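Local atomic coordinates of glycosylation Associate Protein 1 (Streptococcus agalactiae serotype V, PDB entry 6OYC), a protein that probably takes part in the glycosylation and export of serine-rich adhesins by the accessory Sec system, and has the two-domain fold of GT-B glycosyltransferases. Residues A[29-34]-A[304-309]; A[405-410]-A[418-423]; A[437-442]-A[453-458]; A[463-468]-A[473-478]. All blocks are in the same frame, centred on the assembly; numbering follows the deposited sequence.

Contact 1 of 4, residues A[29-34]-A[304-309]; sequences VGFDDT and DTRLAL
Phe31 and Asp304 meet at the seam between the two Rossmann-like domains of the GT-B fold. Phe31 stands just before helix 33-43 of the N-terminal domain, while Asp304 lies in the loop that runs from strand 297-299, at the edge of the N-terminal parallel sheet, to strand 318-323 of the C-terminal one. The Asp304 methylene lies over one face of the aromatic ring in a CH-pi contact, with CB 3.8 Å from the centroid of the Phe31 ring and 22° off its normal. It is displaced toward the rim, so that Asp304 CB comes to 3.6 Å from both Phe31 CE1 and CZ. The carboxylate continues across the same side almost parallel to the ring, the two planes only 13° apart, and Asp304 CG lies 3.8 Å from Phe31 CD1.

Arg306 and Tyr437 together hold the carboxylate in this orientation. Tyr437 OH of helix 436-445 makes a hydrogen bond with Asp304 OD2. Arg306 grips the group side-on, in the guanidinium plane, with NE bonded to the syn lone pair of Asp304 OD1 at 3.0 Å and NH2 forming a salt bridge to OD2. Asp304 OD1 also accepts from the backbone N of Arg306, from above the carboxylate plane, which closes an Asx turn within a type I beta turn from Asp304 to Leu307. Glu414 forms a second salt bridge with Arg306 NH2. That same Arg306 NH2 passes 4.2 Å from Phe31 CB.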
# COMPACT_ATOMS: atom_id res chain seq x y z
N VAL A 29 -1.29 4.02 -0.18
CA VAL A 29 -0.12 3.33 -0.71
C VAL A 29 -0.06 1.96 -0.05
O VAL A 29 -0.15 1.85 1.17
CB VAL A 29 1.16 4.14 -0.45
CG1 VAL A 29 2.41 3.38 -0.97
CG2 VAL A 29 1.07 5.49 -1.11
N GLY A 30 0.08 0.91 -0.86
CA GLY A 30 0.20 -0.41 -0.28
C GLY A 30 -0.48 -1.48 -1.09
O GLY A 30 -0.51 -1.41 -2.33
N PHE A 31 -1.05 -2.47 -0.40
CA PHE A 31 -1.63 -3.66 -1.03
C PHE A 31 -2.59 -3.27 -2.16
O PHE A 31 -3.45 -2.40 -1.98
CB PHE A 31 -2.37 -4.48 0.04
CG PHE A 31 -3.05 -5.69 -0.50
CD1 PHE A 31 -2.35 -6.88 -0.66
CD2 PHE A 31 -4.38 -5.63 -0.90
CE1 PHE A 31 -2.97 -8.00 -1.19
CE2 PHE A 31 -5.01 -6.75 -1.43
CZ PHE A 31 -4.30 -7.94 -1.57
N ASP A 32 -2.43 -3.89 -3.33
CA ASP A 32 -3.31 -3.53 -4.44
C ASP A 32 -3.51 -4.73 -5.34
O ASP A 32 -3.09 -5.85 -5.02
CB ASP A 32 -2.77 -2.31 -5.20
CG ASP A 32 -1.54 -2.63 -6.05
OD1 ASP A 32 -1.06 -3.79 -6.06
OD2 ASP A 32 -1.03 -1.70 -6.71
N ASP A 33 -4.12 -4.49 -6.51
CA ASP A 33 -4.49 -5.57 -7.42
C ASP A 33 -3.28 -6.33 -7.93
O ASP A 33 -3.35 -7.55 -8.12
CB ASP A 33 -5.34 -5.01 -8.57
CG ASP A 33 -4.67 -3.83 -9.30
OD1 ASP A 33 -3.99 -3.02 -8.62
OD2 ASP A 33 -4.84 -3.72 -10.55
N THR A 34 -2.15 -5.66 -8.15
CA THR A 34 -0.98 -6.38 -8.64
C THR A 34 -0.48 -7.38 -7.61
O THR A 34 -0.15 -8.52 -7.96
CB THR A 34 0.13 -5.40 -9.01
OG1 THR A 34 -0.36 -4.46 -9.96
CG2 THR A 34 1.34 -6.15 -9.59
N ASP A 304 -6.12 -10.61 0.64
CA ASP A 304 -4.74 -10.49 1.12
C ASP A 304 -4.48 -11.66 2.06
O ASP A 304 -4.88 -11.62 3.23
CB ASP A 304 -4.50 -9.16 1.83
CG ASP A 304 -3.07 -9.04 2.39
OD1 ASP A 304 -2.22 -9.93 2.14
OD2 ASP A 304 -2.79 -8.03 3.08
N THR A 305 -3.78 -12.68 1.57
CA THR A 305 -3.66 -13.92 2.33
C THR A 305 -2.58 -13.88 3.41
O THR A 305 -2.37 -14.90 4.07
CB THR A 305 -3.40 -15.08 1.38
OG1 THR A 305 -2.37 -14.71 0.47
CG2 THR A 305 -4.69 -15.42 0.58
N ARG A 306 -1.89 -12.76 3.60
CA ARG A 306 -1.06 -12.62 4.80
C ARG A 306 -1.88 -12.65 6.09
O ARG A 306 -1.29 -12.80 7.17
CB ARG A 306 -0.24 -11.33 4.75
CG ARG A 306 0.71 -11.18 3.54
CD ARG A 306 1.30 -9.77 3.45
NE ARG A 306 0.29 -8.74 3.21
CZ ARG A 306 0.50 -7.44 3.34
NH1 ARG A 306 1.69 -7.00 3.71
NH2 ARG A 306 -0.49 -6.57 3.13
N LEU A 307 -3.19 -12.44 6.02
CA LEU A 307 -4.01 -12.44 7.22
C LEU A 307 -4.16 -13.86 7.77
O LEU A 307 -4.37 -14.82 7.01
CB LEU A 307 -5.40 -11.86 6.93
CG LEU A 307 -5.65 -10.35 6.92
CD1 LEU A 307 -5.48 -9.73 8.33
CD2 LEU A 307 -4.76 -9.65 5.89
N ALA A 308 -4.05 -14.01 9.08
CA ALA A 308 -4.37 -15.28 9.73
C ALA A 308 -5.88 -15.45 9.84
O ALA A 308 -6.63 -14.47 10.00
CB ALA A 308 -3.74 -15.37 11.11
N LEU A 309 -6.34 -16.69 9.74
CA LEU A 309 -7.76 -17.01 9.82
C LEU A 309 -8.07 -17.70 11.14
O LEU A 309 -7.43 -18.70 11.48
CB LEU A 309 -8.18 -17.92 8.66
CG LEU A 309 -8.25 -17.31 7.27
CD1 LEU A 309 -7.18 -17.90 6.37
CD2 LEU A 309 -9.63 -17.55 6.68

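Contact 2 of 4, residues A[405-410]-A[418-423]; sequences RLSFTH and INRLEY
Arg420 and Thr409 approach each other from opposite directions, one reaching out from helix 414-420 and the other projecting from strand 406-409. The CB atoms of Ser407 and Thr409 both point toward the helix, as alternate residues of a strand do, and Phe408 between them points away, packing edge-to-face against Tyr367 of helix 360-375. The arginine spans the gap because its CG lies anti to the backbone N (chi1 -154°) and the chain then bends at chi2 (71°), carrying the guanidinium toward the strand. Ser407 OG stands at the edge of that flat group, near its plane, 3.6 Å from Arg420 NH2; no hydrogen bond forms across the pair. The methyl of Thr409 meets the group obliquely, with CG2 4.1 Å from Arg420 NE.

The contact is therefore light, and the backbones stay well apart, Thr409 CA and Arg420 CA being 9.4 Å from each other. The outer end of the arginine is held from outside the two segments: NH1 makes a salt bridge with Glu319 of strand 318-323 and a weak hydrogen bond with Thr352 of strand 349-354, the strand to which 406-409 is hydrogen-bonded. The charged group thus lies along one face of the parallel sheet, with the strand's hydroxyl and methyl groups beside it. Strand 406-409 is the third of the sheet in chain order and 426-428 the fourth, on the other side of the first; helix 414-420 lies on the beta-alpha-beta crossover between them, the long connection that gives a Rossmann fold its 3-2-1-4-5-6 strand order.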
# COMPACT_ATOMS: atom_id res chain seq x y z
N ARG A 405 -10.64 -2.19 29.91
CA ARG A 405 -10.92 -2.97 28.72
C ARG A 405 -11.01 -2.11 27.47
O ARG A 405 -11.50 -2.58 26.43
CB ARG A 405 -12.20 -3.78 28.92
CG ARG A 405 -12.36 -4.29 30.34
CD ARG A 405 -12.72 -5.76 30.40
NE ARG A 405 -13.99 -6.05 29.75
CZ ARG A 405 -15.19 -5.88 30.31
NH1 ARG A 405 -15.30 -5.41 31.54
NH2 ARG A 405 -16.29 -6.19 29.61
N LEU A 406 -10.57 -0.86 27.54
CA LEU A 406 -10.50 0.03 26.39
C LEU A 406 -9.05 0.37 26.08
O LEU A 406 -8.26 0.63 27.00
CB LEU A 406 -11.26 1.34 26.64
CG LEU A 406 -12.74 1.25 26.97
CD1 LEU A 406 -13.33 2.65 27.13
CD2 LEU A 406 -13.43 0.47 25.88
N SER A 407 -8.72 0.40 24.79
CA SER A 407 -7.43 0.94 24.37
C SER A 407 -7.61 1.71 23.07
O SER A 407 -8.64 1.64 22.40
CB SER A 407 -6.37 -0.16 24.21
OG SER A 407 -6.83 -1.20 23.37
N PHE A 408 -6.57 2.46 22.74
CA PHE A 408 -6.52 3.27 21.54
C PHE A 408 -5.20 2.99 20.85
O PHE A 408 -4.14 3.05 21.48
CB PHE A 408 -6.65 4.76 21.90
CG PHE A 408 -6.61 5.68 20.71
CD1 PHE A 408 -5.39 6.16 20.22
CD2 PHE A 408 -7.78 6.08 20.10
CE1 PHE A 408 -5.36 7.02 19.12
CE2 PHE A 408 -7.76 6.94 19.01
CZ PHE A 408 -6.55 7.41 18.52
N THR A 409 -5.25 2.65 19.56
CA THR A 409 -4.03 2.37 18.83
C THR A 409 -4.09 3.01 17.45
O THR A 409 -5.17 3.26 16.89
CB THR A 409 -3.77 0.86 18.68
OG1 THR A 409 -2.49 0.67 18.09
CG2 THR A 409 -4.78 0.21 17.76
N HIS A 410 -2.90 3.25 16.89
CA HIS A 410 -2.73 3.83 15.56
C HIS A 410 -1.76 2.97 14.77
O HIS A 410 -0.54 3.19 14.81
CB HIS A 410 -2.22 5.27 15.66
CG HIS A 410 -1.73 5.82 14.35
ND1 HIS A 410 -2.51 5.83 13.21
CD2 HIS A 410 -0.54 6.36 14.00
CE1 HIS A 410 -1.82 6.35 12.22
NE2 HIS A 410 -0.63 6.69 12.67
N ILE A 418 -2.26 -6.30 10.42
CA ILE A 418 -2.27 -7.75 10.35
C ILE A 418 -1.98 -8.34 11.72
O ILE A 418 -2.66 -9.27 12.16
CB ILE A 418 -1.25 -8.23 9.29
CG1 ILE A 418 -1.73 -7.85 7.89
CG2 ILE A 418 -1.06 -9.73 9.42
CD1 ILE A 418 -0.67 -8.04 6.78
N ASN A 419 -0.99 -7.78 12.43
CA ASN A 419 -0.70 -8.29 13.76
C ASN A 419 -1.83 -7.97 14.72
O ASN A 419 -2.23 -8.83 15.51
CB ASN A 419 0.63 -7.73 14.26
CG ASN A 419 1.80 -8.55 13.78
OD1 ASN A 419 2.22 -9.50 14.44
ND2 ASN A 419 2.31 -8.22 12.60
N ARG A 420 -2.40 -6.77 14.62
CA ARG A 420 -3.43 -6.39 15.58
C ARG A 420 -4.70 -7.22 15.39
O ARG A 420 -5.43 -7.47 16.35
CB ARG A 420 -3.67 -4.87 15.49
CG ARG A 420 -4.23 -4.24 16.82
CD ARG A 420 -3.14 -4.20 17.96
NE ARG A 420 -3.45 -3.38 19.15
CZ ARG A 420 -4.48 -3.55 20.00
NH1 ARG A 420 -5.38 -4.52 19.83
NH2 ARG A 420 -4.62 -2.72 21.03
N LEU A 421 -4.95 -7.73 14.18
CA LEU A 421 -6.15 -8.49 13.88
C LEU A 421 -6.01 -9.98 14.15
O LEU A 421 -6.99 -10.72 13.99
CB LEU A 421 -6.55 -8.28 12.42
CG LEU A 421 -7.19 -6.92 12.14
CD1 LEU A 421 -7.35 -6.69 10.63
CD2 LEU A 421 -8.53 -6.80 12.85
N GLU A 422 -4.81 -10.43 14.55
CA GLU A 422 -4.55 -11.86 14.67
C GLU A 422 -5.60 -12.55 15.53
O GLU A 422 -6.15 -13.58 15.15
CB GLU A 422 -3.15 -12.08 15.25
CG GLU A 422 -2.65 -13.50 15.10
CD GLU A 422 -1.33 -13.74 15.80
OE1 GLU A 422 -0.81 -12.78 16.43
OE2 GLU A 422 -0.81 -14.88 15.73
N TYR A 423 -5.87 -11.99 16.71
CA TYR A 423 -6.77 -12.62 17.66
C TYR A 423 -8.09 -11.86 17.80
O TYR A 423 -8.83 -12.09 18.75
CB TYR A 423 -6.08 -12.75 19.03
CG TYR A 423 -4.86 -13.66 19.00
CD1 TYR A 423 -4.99 -15.05 18.93
CD2 TYR A 423 -3.56 -13.13 19.01
CE1 TYR A 423 -3.88 -15.88 18.89
CE2 TYR A 423 -2.45 -13.95 18.97
CZ TYR A 423 -2.61 -15.33 18.90
OH TYR A 423 -1.50 -16.14 18.86

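Contact 3 of 4, residues A[437-442]-A[453-458]; sequences YTQIAG and ILTEFV
Gln439, on helix 436-445, lies across Phe457 of the loop after strand 449-451, its chain crossing the ring at about a right angle. The CB of Gln439 sits over the centre of one ring face, 3.8 Å from the Phe457 centroid and 13° off the normal, a CH-pi contact. With chi2 at 180° the chain runs on extended along the CD2/CE2 side of the ring, and Gln439 CD comes to 3.7 Å from Phe457 CD2. The amide is tilted 40° from the ring plane; its OE1 lies 3.8 Å from Phe457 CE2, while NE2 stays 3.6 Å from Phe457 CD2 and also meets Thr455 CG2 at 3.3 Å. A water accepts from both Gln439 NE2, at 2.6 Å, and Thr455 OG1, at 3.1 Å, bridging helix and loop.

Thr455 OG1 in turn accepts from Phe457 N, an ST turn that ties the hydroxyl to the backbone of the aromatic residue. From the next residue of the helix, Ile440 CG1 packs against Phe457 CE1 at 3.8 Å. Apolar packing on the ring therefore joins this Rossmann helix to the loop, and the NE2 end of the amide gives its hydrogen bond to a water, none crossing the contact directly.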
# COMPACT_ATOMS: atom_id res chain seq x y z
N TYR A 437 -8.77 -1.15 3.32
CA TYR A 437 -7.87 -2.23 3.69
C TYR A 437 -8.45 -3.05 4.83
O TYR A 437 -8.32 -4.28 4.85
CB TYR A 437 -6.48 -1.70 4.07
CG TYR A 437 -5.59 -2.90 4.35
CD1 TYR A 437 -5.18 -3.73 3.31
CD2 TYR A 437 -5.25 -3.27 5.64
CE1 TYR A 437 -4.40 -4.87 3.55
CE2 TYR A 437 -4.46 -4.42 5.89
CZ TYR A 437 -4.05 -5.21 4.84
OH TYR A 437 -3.29 -6.34 5.05
N THR A 438 -9.12 -2.40 5.78
CA THR A 438 -9.79 -3.11 6.87
C THR A 438 -10.84 -4.07 6.35
O THR A 438 -10.97 -5.20 6.85
CB THR A 438 -10.40 -2.10 7.85
OG1 THR A 438 -9.37 -1.26 8.37
CG2 THR A 438 -11.09 -2.80 9.01
N GLN A 439 -11.62 -3.65 5.34
CA GLN A 439 -12.59 -4.55 4.73
C GLN A 439 -11.90 -5.76 4.10
O GLN A 439 -12.34 -6.90 4.28
CB GLN A 439 -13.41 -3.81 3.67
CG GLN A 439 -14.28 -2.72 4.22
CD GLN A 439 -15.06 -2.03 3.13
OE1 GLN A 439 -14.49 -1.31 2.29
NE2 GLN A 439 -16.36 -2.27 3.11
N ILE A 440 -10.81 -5.52 3.35
CA ILE A 440 -10.05 -6.62 2.74
C ILE A 440 -9.53 -7.56 3.81
O ILE A 440 -9.59 -8.79 3.66
CB ILE A 440 -8.90 -6.07 1.89
CG1 ILE A 440 -9.43 -5.44 0.60
CG2 ILE A 440 -7.88 -7.17 1.58
CD1 ILE A 440 -8.49 -4.39 0.03
N ALA A 441 -8.99 -7.00 4.90
CA ALA A 441 -8.50 -7.84 5.99
C ALA A 441 -9.63 -8.67 6.58
O ALA A 441 -9.43 -9.83 6.97
CB ALA A 441 -7.84 -6.96 7.05
N GLY A 442 -10.84 -8.11 6.64
CA GLY A 442 -12.01 -8.82 7.12
C GLY A 442 -12.34 -10.07 6.31
O GLY A 442 -12.38 -11.16 6.88
N ILE A 453 -23.55 0.50 6.17
CA ILE A 453 -23.87 0.61 4.75
C ILE A 453 -23.62 -0.73 4.09
O ILE A 453 -22.88 -1.58 4.60
CB ILE A 453 -23.02 1.69 4.05
CG1 ILE A 453 -21.59 1.19 3.85
CG2 ILE A 453 -23.01 2.97 4.86
CD1 ILE A 453 -20.66 2.19 3.23
N LEU A 454 -24.27 -0.93 2.95
CA LEU A 454 -23.99 -2.10 2.13
C LEU A 454 -22.67 -1.90 1.40
O LEU A 454 -22.36 -0.81 0.91
CB LEU A 454 -25.11 -2.34 1.13
CG LEU A 454 -25.06 -3.63 0.29
CD1 LEU A 454 -24.24 -3.47 -1.02
CD2 LEU A 454 -24.57 -4.82 1.13
N THR A 455 -21.89 -2.97 1.33
CA THR A 455 -20.61 -3.00 0.65
C THR A 455 -20.55 -4.31 -0.11
O THR A 455 -21.29 -5.24 0.18
CB THR A 455 -19.43 -2.90 1.64
OG1 THR A 455 -19.36 -4.09 2.44
CG2 THR A 455 -19.58 -1.68 2.57
N GLU A 456 -19.65 -4.38 -1.08
CA GLU A 456 -19.47 -5.67 -1.72
C GLU A 456 -18.74 -6.67 -0.83
O GLU A 456 -18.67 -7.85 -1.19
CB GLU A 456 -18.73 -5.48 -3.04
CG GLU A 456 -19.37 -4.47 -3.98
CD GLU A 456 -18.92 -4.67 -5.42
OE1 GLU A 456 -17.97 -5.47 -5.62
OE2 GLU A 456 -19.51 -4.05 -6.33
N PHE A 457 -18.22 -6.24 0.31
CA PHE A 457 -17.40 -7.10 1.15
C PHE A 457 -18.20 -7.93 2.14
O PHE A 457 -17.69 -8.96 2.61
CB PHE A 457 -16.39 -6.26 1.94
CG PHE A 457 -15.30 -5.72 1.10
CD1 PHE A 457 -14.13 -6.46 0.90
CD2 PHE A 457 -15.44 -4.50 0.46
CE1 PHE A 457 -13.12 -5.97 0.11
CE2 PHE A 457 -14.44 -4.01 -0.34
CZ PHE A 457 -13.28 -4.74 -0.51
N VAL A 458 -19.40 -7.51 2.50
CA VAL A 458 -20.15 -8.11 3.59
C VAL A 458 -21.50 -8.55 3.06
O VAL A 458 -22.20 -7.77 2.41
CB VAL A 458 -20.32 -7.14 4.78
CG1 VAL A 458 -21.35 -7.69 5.76
CG2 VAL A 458 -18.99 -6.88 5.46
O HOH W 1 -17.34 -4.02 4.83

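Contact 4 of 4, residues A[463-468]-A[473-478]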
# COMPACT_ATOMS: atom_id res chain seq x y z
N ASN A 463 -21.25 -12.98 6.98
CA ASN A 463 -19.91 -12.66 7.44
C ASN A 463 -19.87 -11.25 8.02
O ASN A 463 -18.81 -10.63 8.08
CB ASN A 463 -18.88 -12.79 6.30
CG ASN A 463 -19.01 -11.70 5.23
OD1 ASN A 463 -20.11 -11.23 4.92
ND2 ASN A 463 -17.88 -11.31 4.65
N GLY A 464 -21.02 -10.74 8.43
CA GLY A 464 -21.09 -9.39 8.96
C GLY A 464 -22.52 -9.04 9.30
O GLY A 464 -23.44 -9.86 9.18
N TYR A 465 -22.70 -7.80 9.73
CA TYR A 465 -24.00 -7.33 10.18
C TYR A 465 -24.10 -5.85 9.89
O TYR A 465 -23.24 -5.06 10.30
CB TYR A 465 -24.18 -7.61 11.68
CG TYR A 465 -25.61 -7.53 12.16
CD1 TYR A 465 -26.24 -6.30 12.37
CD2 TYR A 465 -26.34 -8.70 12.43
CE1 TYR A 465 -27.55 -6.23 12.84
CE2 TYR A 465 -27.65 -8.63 12.90
CZ TYR A 465 -28.25 -7.40 13.10
OH TYR A 465 -29.55 -7.33 13.55
N ILE A 466 -25.15 -5.47 9.16
CA ILE A 466 -25.40 -4.09 8.79
C ILE A 466 -26.44 -3.51 9.74
O ILE A 466 -27.58 -3.98 9.78
CB ILE A 466 -25.85 -3.98 7.33
CG1 ILE A 466 -24.86 -4.69 6.41
CG2 ILE A 466 -25.99 -2.53 6.92
CD1 ILE A 466 -25.19 -4.55 4.93
N ILE A 467 -26.04 -2.51 10.52
CA ILE A 467 -26.93 -1.86 11.47
C ILE A 467 -27.53 -0.62 10.82
O ILE A 467 -26.85 0.11 10.08
CB ILE A 467 -26.21 -1.52 12.79
CG1 ILE A 467 -25.06 -0.55 12.56
CG2 ILE A 467 -25.67 -2.78 13.46
CD1 ILE A 467 -24.41 -0.06 13.83
N GLU A 468 -28.82 -0.39 11.08
CA GLU A 468 -29.50 0.80 10.60
C GLU A 468 -29.25 1.99 11.50
O GLU A 468 -29.29 3.13 11.03
CB GLU A 468 -31.01 0.55 10.48
CG GLU A 468 -31.40 -0.45 9.39
CD GLU A 468 -32.47 -1.44 9.86
OE1 GLU A 468 -33.13 -2.06 8.99
OE2 GLU A 468 -32.65 -1.61 11.09
N LEU A 473 -25.87 -1.66 17.52
CA LEU A 473 -24.68 -2.34 18.03
C LEU A 473 -25.01 -3.22 19.23
O LEU A 473 -24.38 -4.28 19.42
CB LEU A 473 -23.61 -1.33 18.45
CG LEU A 473 -22.80 -0.63 17.36
CD1 LEU A 473 -21.87 0.41 17.99
CD2 LEU A 473 -22.04 -1.64 16.50
N GLU A 474 -25.99 -2.80 20.04
CA GLU A 474 -26.40 -3.58 21.21
C GLU A 474 -27.01 -4.91 20.83
O GLU A 474 -27.09 -5.81 21.67
CB GLU A 474 -27.38 -2.77 22.07
CG GLU A 474 -26.73 -1.68 22.91
CD GLU A 474 -27.74 -0.65 23.40
OE1 GLU A 474 -27.54 0.56 23.15
OE2 GLU A 474 -28.74 -1.05 24.03
N LYS A 475 -27.45 -5.06 19.58
CA LYS A 475 -27.89 -6.34 19.04
C LYS A 475 -26.78 -7.01 18.23
O LYS A 475 -26.55 -8.22 18.38
CB LYS A 475 -29.12 -6.13 18.16
CG LYS A 475 -29.73 -7.39 17.57
CD LYS A 475 -31.01 -7.08 16.79
CE LYS A 475 -31.64 -8.33 16.16
NZ LYS A 475 -33.00 -8.07 15.57
N ALA A 476 -26.07 -6.23 17.41
CA ALA A 476 -25.10 -6.80 16.49
C ALA A 476 -23.88 -7.36 17.22
O ALA A 476 -23.33 -8.39 16.80
CB ALA A 476 -24.68 -5.73 15.47
N ILE A 477 -23.42 -6.71 18.28
CA ILE A 477 -22.21 -7.17 18.97
C ILE A 477 -22.48 -8.52 19.64
O ILE A 477 -21.68 -9.45 19.46
CB ILE A 477 -21.69 -6.12 19.96
CG1 ILE A 477 -21.20 -4.88 19.20
CG2 ILE A 477 -20.57 -6.69 20.79
CD1 ILE A 477 -20.69 -3.76 20.10
N PRO A 478 -23.58 -8.70 20.40
CA PRO A 478 -23.86 -10.04 20.94
C PRO A 478 -24.07 -11.10 19.87
O PRO A 478 -23.65 -12.25 20.06
CB PRO A 478 -25.13 -9.83 21.77
CG PRO A 478 -25.06 -8.40 22.17
CD PRO A 478 -24.50 -7.70 20.96
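Ala476 packs against the ring of Tyr465 and the branched side chain of Ile467, its methyl lying 3.5 Å from Tyr465 CD1 and 3.7 Å from Ile467 CG2. The Ala476 CA lies above the centre of one face of the tyrosine ring. With so small a residue facing the strand, helix 473-481 comes close, and the CA atoms of Tyr465 and Ala476 are 6.4 Å apart. Beside this, Ile467 CD1 touches Leu473 CD2 at 3.9 Å; chi1 of 62° sets the CG1 branch of Ile467 between its backbone N and carbonyl carbon, so that CG2 meets the alanine while the CG1 branch carries CD1 to the leucine. At the tyrosine hydroxyl, the extended chain of Lys475 crosses the aromatic side chain at about a right angle, and Tyr465 OH lies 3.5 Å from Lys475 CE. It is the aliphatic part of the lysine that meets the hydroxyl.

Further out, His460 packs edge-to-face with the Tyr465 ring, and the ring of Tyr479 meets it with the planes at about 60°. Backbone hydrogen bonds of Tyr465 with Gln449 and Asn451, and of Ile467 with Asn451, hold strand 464-466 at the edge of the C-terminal parallel sheet. Ile450 of the adjoining strand touches Ile467, Leu473 and Ala476 alike. Helix 473-481 lies over this end of the sheet, Leu473 and Ile477 both touching Ile428 of strand 426-428; the same two residues also touch helix 329-344, where Glu474 OE1 makes a hydrogen bond with Ser338 OG.

In the fold
Contact 1 sits at the seam between the two Rossmann-like domains, whereas contacts 2, 3 and 4 belong to the C-terminal one. Contacts 1 and 3, with centres 13 Å apart, share Tyr437, whose OH reaches Asp304 OD2 (2.6 Å). Contact 2 adjoins both: Ile418 CD1 packs 3.7 Å from Arg306 CZ, and Leu421 CD1 lies 3.6 Å from Ala441 CB. Contact 4, about 26 Å from contact 1 between centres, is reached through contact 3, where Phe457 O lies 3.1 Å from Asn463 ND2. A glycerol, probably from the crystallisation liquor, is bound to Gly30 O beside contact 1.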